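Local coordinates for protein TRAP dicarboxylate transporter, DctP subunit (Anaerococcus prevoti, PDB 4N91) that binds D-glucuronate, in both its alpha and beta forms, and probably serves as the solute-binding component of a TRAP-type transporter, at residues A[84-90]-A[245-250]; A[121-126]-A[147-151]; A[233-237]-A[300-304]. All blocks are in the same frame, centred on the assembly; numbering follows the deposited sequence. Where two conformers were deposited one is given.

In the fold
All three contacts lie in one solute-binding protein fold. Interactions 1 and 2 reach neighbouring strands of the same five-stranded sheet, 242-247 and 143-149, and interaction 2 is nested inside the chain loop that interaction 1 closes. Interaction 3 belongs to the four-stranded sheet, its centre about 37 Å from that of interaction 1. Interaction 2 is the buried one: an indole packed under a helix, close to the sugar pocket. Interactions 1 and 3 are partly buried and nearer the surface. Amide side chains bond to backbone carbonyls in both, Asn247 with Thr84 and Gln300 with Tyr234, whereas aromatic packing and a carboxylate carry interaction 2.

Interaction 1: A[84-90]-A[245-250]; sequences TQTGAIN and IANYSW
Thr84, near the end of helix 77-86, meets the strand end at 245-247 with its methyl and its carbonyl. Its chi1 of -58° puts OG1 beside the backbone N and leaves CG2 anti to it, lying against the backbone at Ala246 and Asn247 and reaching Ile245 CD1 at 4.1 Å, while OG1 bonds back to Met80 O. The carbonyl O of Thr84 takes Asn247 ND2 at 2.8 Å, almost in line with the C=O bond and within the plane of the asparagine amide; Gly87 N gives it a second bond. One residue on, Gln85 O receives a water that also accepts from Asn247 ND2, so this nitrogen serves the carbonyls of two successive residues, one directly and one through water. Gly87 leaves the helix with positive phi (87°), where a CB would run into the carbonyl O of Thr86 and lie close to Asn247 ND2. At Asn90 the backbone takes over: its O accepts from Asn247 N at 2.8 Å and also lies 3.3 Å from Ala246 CA in a CH···O contact. The Asn90 side chain crosses the Trp250 ring, its amide steeply inclined at 71°, with ND2 over one face, 3.4 Å from Trp250 CD1, and CB over the six-membered ring; OD1 turns to Arg34 N. Asn247 is thus the hub. Its OD1 caps helix 248-253 by accepting from Trp250 N at 2.9 Å, while its ND2 is spent on the end of helix 77-86, and one amide held at both ends ties the close of one helix to the start of another.

Interaction 2: A[121-126]-A[147-151]; sequences YHHVMD and TWLDA
Helix 121-125 runs nearly antiparallel to strand 147-149, their directions 159° apart and their axes 10.3 Å at closest approach, with the Trp148 side chain filling the space between. Trp148 CG sits between the backbone N and carbonyl carbon (chi1 69°), which projects the indole toward the helix. Met125, a selenomethionine, lays CB over the centre of the five-membered ring, 3.3 Å from Trp148 CE2; its bent chain brings CE back to Trp148 CB at 3.8 Å, and SE stands farther above the same ring as a Met-aromatic contact. At the indole edge, NE1 donates to Asp126 OD1 at 3.0 Å. The acceptor lies in the ring plane, although the donor comes from above the carboxylate plane, and Arg274 of helix 256-290 forms a salt bridge with that same oxygen. At the far rim, Trp148 CH2 meets His122 CD2 at 3.6 Å, and Tyr121 completes the aromatic cluster. Waters extend the contact: one joins His122 NE2 to Asp150 OD1, which also accepts from Gly152 N, and another joins Tyr121 OH to the backbone N of Ala151, a residue of the glucuronate pocket. Were Trp148 replaced by an alanine, Met125 CB would probably face a gap and Asp126 OD1 would be left without its indole donor. Apolar packing thus fills the interior, while the indole N-H and the arginine share one carboxylate oxygen at its border.

Interaction 3: A[233-237]-A[300-304]; sequences SYDMH and QKPFV
An inverse gamma turn centred on Tyr234, in strand 231-238 of the four-stranded sheet, meets the start of helix 301-317. The Tyr234 carbonyl accepts from Gln300 NE2 at 3.2 Å, the donor standing 28° out of the carbonyl plane, so the approach is tilted rather than straight. Gln300 reaches it with a chain extended beyond CG (chi2 -177°), and its amide passes beside Asp235 O, with CD 3.6 Å from that oxygen. Selenomethionine Met236 lies against the same amide, its CB 3.8 Å from Gln300 NE2. A water donates to Met236 O and, weakly, to Gln300 OE1, a lesser link at the other end of the amide. The apolar half of the contact is a CH-pi interaction: Asp235 CB sits over the centre of the Phe303 ring, 3.8 Å from the centroid and 2° off its normal. CG of Asp235 lies between its backbone N and carbonyl carbon, and the carboxylate is held by bonds at both oxygens. His237 ND1 donates to OD2 over 2.5 Å, a length unusually short and perhaps inexact, and OD1 accepts from Phe156 N. The aspartate therefore offers its methylene to the helix and its carboxylate oxygens to the imidazole of His237 and the backbone of strand 154-158. Helix 301-317 covers one side of the strand here, through Phe303, which also touches Tyr113, whose hydroxyl bonds to Asp235 O. Strand 231-238 itself lies between 154-158 and 294-296, bonding through Ser233 to Phe156 in the first and through Tyr234 to Ile296 in the second.

Interaction 1: A[84-90]-A[245-250]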
loop_
_atom_site.group_PDB
_atom_site.type_symbol
_atom_site.label_atom_id
_atom_site.label_comp_id
_atom_site.label_asym_id
_atom_site.label_seq_id
_atom_site.Cartn_x
_atom_site.Cartn_y
_atom_site.Cartn_z
ATOM N N THR A 84 14.208 7.154 -6.285
ATOM C CA THR A 84 14.902 6.281 -5.318
ATOM C C THR A 84 15.864 5.359 -6.058
ATOM O O THR A 84 16.967 5.081 -5.582
ATOM C CB THR A 84 13.896 5.473 -4.482
ATOM O OG1 THR A 84 13.016 6.383 -3.807
ATOM C CG2 THR A 84 14.614 4.611 -3.462
ATOM N N GLN A 85 15.458 4.907 -7.241
ATOM C CA GLN A 85 16.325 4.083 -8.080
ATOM C C GLN A 85 17.657 4.760 -8.395
ATOM O O GLN A 85 18.694 4.096 -8.421
ATOM C CB GLN A 85 15.639 3.744 -9.400
ATOM C CG GLN A 85 14.532 2.730 -9.329
ATOM C CD GLN A 85 13.975 2.416 -10.709
ATOM O OE1 GLN A 85 13.305 3.247 -11.341
ATOM N NE2 GLN A 85 14.275 1.230 -11.194
ATOM N N THR A 86 17.634 6.066 -8.658
ATOM C CA THR A 86 18.846 6.790 -9.035
ATOM C C THR A 86 19.599 7.330 -7.831
ATOM O O THR A 86 20.739 7.775 -7.953
ATOM C CB THR A 86 18.521 7.986 -9.947
ATOM O OG1 THR A 86 17.748 8.942 -9.220
ATOM C CG2 THR A 86 17.761 7.536 -11.178
ATOM N N GLY A 87 18.959 7.315 -6.665
ATOM C CA GLY A 87 19.564 7.853 -5.464
ATOM C C GLY A 87 19.329 9.337 -5.294
ATOM O O GLY A 87 19.864 9.943 -4.374
ATOM N N ALA A 88 18.516 9.931 -6.159
ATOM C CA ALA A 88 18.159 11.343 -6.006
ATOM C C ALA A 88 17.413 11.581 -4.687
ATOM O O ALA A 88 17.534 12.641 -4.054
ATOM C CB ALA A 88 17.329 11.798 -7.190
ATOM N N ILE A 89 16.649 10.590 -4.262
ATOM C CA ILE A 89 16.252 10.534 -2.867
ATOM C C ILE A 89 16.670 9.178 -2.291
ATOM O O ILE A 89 16.936 8.219 -3.044
ATOM C CB ILE A 89 14.751 10.789 -2.689
ATOM C CG1 ILE A 89 13.939 9.668 -3.332
ATOM C CG2 ILE A 89 14.374 12.142 -3.305
ATOM C CD1 ILE A 89 12.424 9.918 -3.295
ATOM N N ASN A 90 16.725 9.098 -0.970
ATOM C CA ASN A 90 17.287 7.916 -0.322
ATOM C C ASN A 90 16.240 6.835 -0.012
ATOM O O ASN A 90 16.500 5.643 -0.139
ATOM C CB ASN A 90 17.990 8.322 0.978
ATOM C CG ASN A 90 19.059 9.385 0.757
ATOM O OD1 ASN A 90 18.762 10.588 0.649
ATOM N ND2 ASN A 90 20.314 8.942 0.657
ATOM N N ILE A 245 11.054 1.616 0.744
ATOM C CA ILE A 245 12.175 1.216 -0.084
ATOM C C ILE A 245 13.323 2.197 0.082
ATOM O O ILE A 245 13.114 3.386 0.274
ATOM C CB ILE A 245 11.788 1.073 -1.595
ATOM C CG1 ILE A 245 11.292 2.388 -2.180
ATOM C CG2 ILE A 245 10.772 -0.039 -1.794
ATOM C CD1 ILE A 245 11.176 2.363 -3.704
ATOM N N ALA A 246 14.541 1.674 0.030
ATOM C CA ALA A 246 15.738 2.494 0.131
ATOM C C ALA A 246 16.651 2.265 -1.076
ATOM O O ALA A 246 16.727 1.156 -1.611
ATOM C CB ALA A 246 16.477 2.161 1.419
ATOM N N ASN A 247 17.306 3.330 -1.525
ATOM C CA ASN A 247 18.311 3.222 -2.575
ATOM C C ASN A 247 19.376 2.239 -2.140
ATOM O O ASN A 247 19.933 2.351 -1.043
ATOM C CB ASN A 247 18.942 4.572 -2.896
ATOM C CG ASN A 247 20.047 4.454 -3.941
ATOM O OD1 ASN A 247 21.228 4.369 -3.600
ATOM N ND2 ASN A 247 19.665 4.371 -5.204
ATOM N N TYR A 248 19.640 1.265 -2.998
ATOM C CA TYR A 248 20.468 0.118 -2.610
ATOM C C TYR A 248 21.948 0.503 -2.395
ATOM O O TYR A 248 22.554 0.139 -1.376
ATOM C CB TYR A 248 20.331 -0.985 -3.639
ATOM C CG TYR A 248 21.092 -2.234 -3.262
ATOM C CD1 TYR A 248 20.841 -2.877 -2.063
ATOM C CD2 TYR A 248 22.055 -2.761 -4.099
ATOM C CE1 TYR A 248 21.537 -4.020 -1.697
ATOM C CE2 TYR A 248 22.761 -3.911 -3.735
ATOM C CZ TYR A 248 22.483 -4.533 -2.540
ATOM O OH TYR A 248 23.173 -5.678 -2.162
ATOM N N SER A 249 22.504 1.275 -3.327
ATOM C CA SER A 249 23.896 1.731 -3.186
ATOM C C SER A 249 24.085 2.552 -1.930
ATOM O O SER A 249 25.068 2.387 -1.191
ATOM C CB SER A 249 24.324 2.546 -4.416
ATOM O OG SER A 249 24.397 1.710 -5.540
ATOM N N TRP A 250 23.121 3.427 -1.665
ATOM C CA TRP A 250 23.176 4.255 -0.472
ATOM C C TRP A 250 23.160 3.409 0.792
ATOM O O TRP A 250 23.987 3.579 1.695
ATOM C CB TRP A 250 22.017 5.268 -0.438
ATOM C CG TRP A 250 21.940 5.884 0.898
ATOM C CD1 TRP A 250 22.817 6.779 1.439
ATOM C CD2 TRP A 250 20.950 5.635 1.908
ATOM N NE1 TRP A 250 22.441 7.106 2.702
ATOM C CE2 TRP A 250 21.296 6.416 3.026
ATOM C CE3 TRP A 250 19.814 4.823 1.975
ATOM C CZ2 TRP A 250 20.551 6.408 4.205
ATOM C CZ3 TRP A 250 19.064 4.828 3.145
ATOM C CH2 TRP A 250 19.436 5.603 4.242
HETATM O O HOH W 1 21.226 3.692 -7.550
#

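Interaction 2: A[121-126]-A[147-151]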
loop_
_atom_site.group_PDB
_atom_site.type_symbol
_atom_site.label_atom_id
_atom_site.label_comp_id
_atom_site.label_asym_id
_atom_site.label_seq_id
_atom_site.Cartn_x
_atom_site.Cartn_y
_atom_site.Cartn_z
ATOM N N TYR A 121 -2.236 -11.698 7.742
ATOM C CA TYR A 121 -1.516 -10.699 6.981
ATOM C C TYR A 121 -0.313 -10.125 7.745
ATOM O O TYR A 121 0.805 -10.104 7.244
ATOM C CB TYR A 121 -2.532 -9.605 6.616
ATOM C CG TYR A 121 -1.978 -8.346 5.998
ATOM C CD1 TYR A 121 -1.006 -8.391 5.012
ATOM C CD2 TYR A 121 -2.478 -7.110 6.372
ATOM C CE1 TYR A 121 -0.517 -7.222 4.427
ATOM C CE2 TYR A 121 -2.009 -5.926 5.796
ATOM C CZ TYR A 121 -1.028 -5.992 4.831
ATOM O OH TYR A 121 -0.562 -4.843 4.263
ATOM N N HIS A 122 -0.536 -9.661 8.969
ATOM C CA HIS A 122 0.536 -9.043 9.734
ATOM C C HIS A 122 1.647 -10.038 10.023
ATOM O O HIS A 122 2.832 -9.691 9.983
ATOM C CB HIS A 122 -0.003 -8.491 11.043
ATOM C CG HIS A 122 -0.986 -7.387 10.856
ATOM N ND1 HIS A 122 -1.744 -6.880 11.888
ATOM C CD2 HIS A 122 -1.338 -6.689 9.748
ATOM C CE1 HIS A 122 -2.530 -5.926 11.425
ATOM N NE2 HIS A 122 -2.307 -5.793 10.131
ATOM N N HIS A 123 1.276 -11.278 10.305
ATOM C CA HIS A 123 2.281 -12.282 10.608
ATOM C C HIS A 123 3.101 -12.624 9.377
ATOM O O HIS A 123 4.300 -12.851 9.483
ATOM C CB HIS A 123 1.645 -13.535 11.198
ATOM C CG HIS A 123 1.358 -13.412 12.660
ATOM N ND1 HIS A 123 0.157 -12.943 13.150
ATOM C CD2 HIS A 123 2.139 -13.653 13.740
ATOM C CE1 HIS A 123 0.201 -12.930 14.472
ATOM N NE2 HIS A 123 1.393 -13.353 14.853
ATOM N N VAL A 124 2.447 -12.663 8.219
ATOM C CA VAL A 124 3.150 -12.853 6.961
ATOM C C VAL A 124 4.183 -11.756 6.715
ATOM O O VAL A 124 5.337 -12.058 6.417
ATOM C CB VAL A 124 2.170 -12.977 5.763
ATOM C CG1 VAL A 124 2.895 -12.813 4.426
ATOM C CG2 VAL A 124 1.463 -14.330 5.818
HETATM N N MSE A 125 3.789 -10.491 6.872
HETATM C CA MSE A 125 4.656 -9.363 6.559
HETATM C C MSE A 125 5.802 -9.264 7.566
HETATM O O MSE A 125 6.834 -8.660 7.264
HETATM C CB MSE A 125 3.843 -8.056 6.540
HETATM C CG MSE A 125 2.749 -8.015 5.496
HETATM SE SE MSE A 125 3.346 -8.486 3.686
HETATM C CE MSE A 125 4.756 -7.117 3.441
ATOM N N ASP A 126 5.612 -9.853 8.750
ATOM C CA ASP A 126 6.627 -9.834 9.796
ATOM C C ASP A 126 7.539 -11.077 9.726
ATOM O O ASP A 126 8.433 -11.223 10.538
ATOM C CB ASP A 126 5.980 -9.768 11.181
ATOM C CG ASP A 126 5.481 -8.383 11.532
ATOM O OD1 ASP A 126 5.966 -7.396 10.933
ATOM O OD2 ASP A 126 4.619 -8.287 12.423
ATOM N N THR A 147 11.169 -2.329 5.177
ATOM C CA THR A 147 10.063 -2.675 6.065
ATOM C C THR A 147 8.752 -2.438 5.327
ATOM O O THR A 147 8.763 -2.020 4.167
ATOM C CB THR A 147 10.117 -1.913 7.427
ATOM O OG1 THR A 147 9.183 -2.501 8.347
ATOM C CG2 THR A 147 9.816 -0.463 7.261
ATOM N N TRP A 148 7.651 -2.745 6.000
ATOM C CA TRP A 148 6.316 -2.522 5.468
ATOM C C TRP A 148 5.526 -1.621 6.421
ATOM O O TRP A 148 5.898 -1.409 7.582
ATOM C CB TRP A 148 5.601 -3.856 5.270
ATOM C CG TRP A 148 5.259 -4.555 6.580
ATOM C CD1 TRP A 148 6.113 -5.272 7.393
ATOM C CD2 TRP A 148 3.975 -4.616 7.209
ATOM N NE1 TRP A 148 5.429 -5.757 8.490
ATOM C CE2 TRP A 148 4.116 -5.379 8.392
ATOM C CE3 TRP A 148 2.715 -4.112 6.874
ATOM C CZ2 TRP A 148 3.052 -5.623 9.248
ATOM C CZ3 TRP A 148 1.658 -4.365 7.725
ATOM C CH2 TRP A 148 1.835 -5.116 8.903
ATOM N N LEU A 149 4.434 -1.080 5.904
ATOM C CA LEU A 149 3.537 -0.246 6.676
ATOM C C LEU A 149 2.128 -0.718 6.400
ATOM O O LEU A 149 1.831 -1.151 5.282
ATOM C CB LEU A 149 3.679 1.231 6.286
ATOM C CG LEU A 149 5.119 1.791 6.318
ATOM C CD1 LEU A 149 5.149 3.130 5.666
ATOM C CD2 LEU A 149 5.711 1.845 7.709
ATOM N N ASP A 150 1.255 -0.602 7.394
ATOM C CA ASP A 150 -0.118 -1.073 7.292
ATOM C C ASP A 150 -0.957 -0.056 6.504
ATOM O O ASP A 150 -0.912 1.149 6.772
ATOM C CB ASP A 150 -0.694 -1.200 8.702
ATOM C CG ASP A 150 -1.897 -2.121 8.791
ATOM O OD1 ASP A 150 -2.518 -2.470 7.767
ATOM O OD2 ASP A 150 -2.227 -2.511 9.946
ATOM N N ALA A 151 -1.698 -0.551 5.524
ATOM C CA ALA A 151 -2.668 0.257 4.783
ATOM C C ALA A 151 -4.043 -0.422 4.802
ATOM O O ALA A 151 -4.873 -0.199 3.920
ATOM C CB ALA A 151 -2.192 0.493 3.368
HETATM O O HOH W 2 -2.409 -2.902 3.921
HETATM O O HOH W 3 -4.083 -4.481 8.274
#

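Interaction 3: A[233-237]-A[300-304]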
loop_
_atom_site.group_PDB
_atom_site.type_symbol
_atom_site.label_atom_id
_atom_site.label_comp_id
_atom_site.label_asym_id
_atom_site.label_seq_id
_atom_site.Cartn_x
_atom_site.Cartn_y
_atom_site.Cartn_z
ATOM N N SER A 233 -18.362 0.109 0.243
ATOM C CA SER A 233 -18.826 -1.265 0.309
ATOM C C SER A 233 -17.681 -2.248 0.622
ATOM O O SER A 233 -16.792 -2.437 -0.192
ATOM C CB SER A 233 -19.491 -1.636 -1.015
ATOM O OG SER A 233 -19.943 -2.982 -1.007
ATOM N N TYR A 234 -17.737 -2.878 1.791
ATOM C CA TYR A 234 -16.645 -3.672 2.317
ATOM C C TYR A 234 -16.474 -5.030 1.644
ATOM O O TYR A 234 -16.667 -6.085 2.274
ATOM C CB TYR A 234 -16.838 -3.859 3.816
ATOM C CG TYR A 234 -16.386 -2.710 4.711
ATOM C CD1 TYR A 234 -15.038 -2.511 4.977
ATOM C CD2 TYR A 234 -17.288 -1.865 5.330
ATOM C CE1 TYR A 234 -14.608 -1.513 5.800
ATOM C CE2 TYR A 234 -16.854 -0.837 6.159
ATOM C CZ TYR A 234 -15.505 -0.688 6.401
ATOM O OH TYR A 234 -15.067 0.288 7.247
ATOM N N ASP A 235 -16.116 -5.008 0.372
ATOM C CA ASP A 235 -15.800 -6.246 -0.317
ATOM C C ASP A 235 -14.397 -6.735 0.074
ATOM O O ASP A 235 -14.092 -7.916 -0.070
ATOM C CB ASP A 235 -15.932 -6.089 -1.818
ATOM C CG ASP A 235 -14.871 -5.197 -2.405
ATOM O OD1 ASP A 235 -14.838 -4.022 -2.003
ATOM O OD2 ASP A 235 -14.081 -5.664 -3.265
HETATM N N MSE A 236 -13.560 -5.811 0.554
HETATM C CA MSE A 236 -12.217 -6.106 1.092
HETATM C C MSE A 236 -11.383 -7.035 0.186
HETATM O O MSE A 236 -10.859 -8.088 0.614
HETATM C CB MSE A 236 -12.348 -6.664 2.520
HETATM C CG MSE A 236 -12.940 -5.653 3.488
HETATM SE SE MSE A 236 -13.344 -6.407 5.240
HETATM C CE MSE A 236 -11.504 -6.678 5.809
ATOM N N HIS A 237 -11.209 -6.611 -1.062
ATOM C CA HIS A 237 -10.610 -7.472 -2.074
ATOM C C HIS A 237 -9.120 -7.664 -1.916
ATOM O O HIS A 237 -8.587 -8.685 -2.358
ATOM C CB HIS A 237 -10.919 -7.000 -3.494
ATOM C CG HIS A 237 -10.758 -5.529 -3.708
ATOM N ND1 HIS A 237 -11.836 -4.677 -3.737
ATOM C CD2 HIS A 237 -9.669 -4.762 -3.951
ATOM C CE1 HIS A 237 -11.422 -3.446 -3.957
ATOM N NE2 HIS A 237 -10.114 -3.468 -4.095
ATOM N N GLN A 300 -19.172 -11.276 0.293
ATOM C CA GLN A 300 -17.884 -11.294 -0.398
ATOM C C GLN A 300 -17.755 -12.417 -1.420
ATOM O O GLN A 300 -16.980 -12.297 -2.373
ATOM C CB GLN A 300 -16.724 -11.334 0.604
ATOM C CG GLN A 300 -16.678 -10.076 1.456
ATOM C CD GLN A 300 -15.515 -10.033 2.423
ATOM O OE1 GLN A 300 -14.733 -10.970 2.518
ATOM N NE2 GLN A 300 -15.399 -8.924 3.157
ATOM N N LYS A 301 -18.514 -13.508 -1.250
ATOM C CA LYS A 301 -18.313 -14.688 -2.111
ATOM C C LYS A 301 -18.387 -14.397 -3.621
ATOM O O LYS A 301 -17.551 -14.883 -4.387
ATOM C CB LYS A 301 -19.273 -15.819 -1.734
ATOM C CG LYS A 301 -19.105 -17.044 -2.627
ATOM C CD LYS A 301 -19.715 -18.303 -2.017
ATOM C CE LYS A 301 -19.581 -19.474 -2.973
ATOM N NZ LYS A 301 -18.166 -19.762 -3.307
ATOM N N PRO A 302 -19.366 -13.586 -4.063
ATOM C CA PRO A 302 -19.390 -13.330 -5.505
ATOM C C PRO A 302 -18.150 -12.570 -6.010
ATOM O O PRO A 302 -17.728 -12.779 -7.154
ATOM C CB PRO A 302 -20.663 -12.516 -5.692
ATOM C CG PRO A 302 -21.540 -12.963 -4.589
ATOM C CD PRO A 302 -20.616 -13.164 -3.416
ATOM N N PHE A 303 -17.563 -11.721 -5.173
ATOM C CA PHE A 303 -16.337 -11.017 -5.559
ATOM C C PHE A 303 -15.191 -12.029 -5.636
ATOM O O PHE A 303 -14.442 -12.065 -6.605
ATOM C CB PHE A 303 -15.999 -9.893 -4.583
ATOM C CG PHE A 303 -16.996 -8.759 -4.587
ATOM C CD1 PHE A 303 -16.809 -7.651 -5.405
ATOM C CD2 PHE A 303 -18.107 -8.795 -3.773
ATOM C CE1 PHE A 303 -17.709 -6.614 -5.424
ATOM C CE2 PHE A 303 -19.028 -7.742 -3.774
ATOM C CZ PHE A 303 -18.822 -6.645 -4.598
ATOM N N VAL A 304 -15.087 -12.879 -4.620
ATOM C CA VAL A 304 -14.033 -13.896 -4.564
ATOM C C VAL A 304 -14.087 -14.742 -5.821
ATOM O O VAL A 304 -13.085 -14.948 -6.483
ATOM C CB VAL A 304 -14.199 -14.787 -3.324
ATOM C CG1 VAL A 304 -13.202 -15.934 -3.346
ATOM C CG2 VAL A 304 -14.039 -13.959 -2.044
HETATM O O HOH W 4 -11.486 -10.022 2.490
#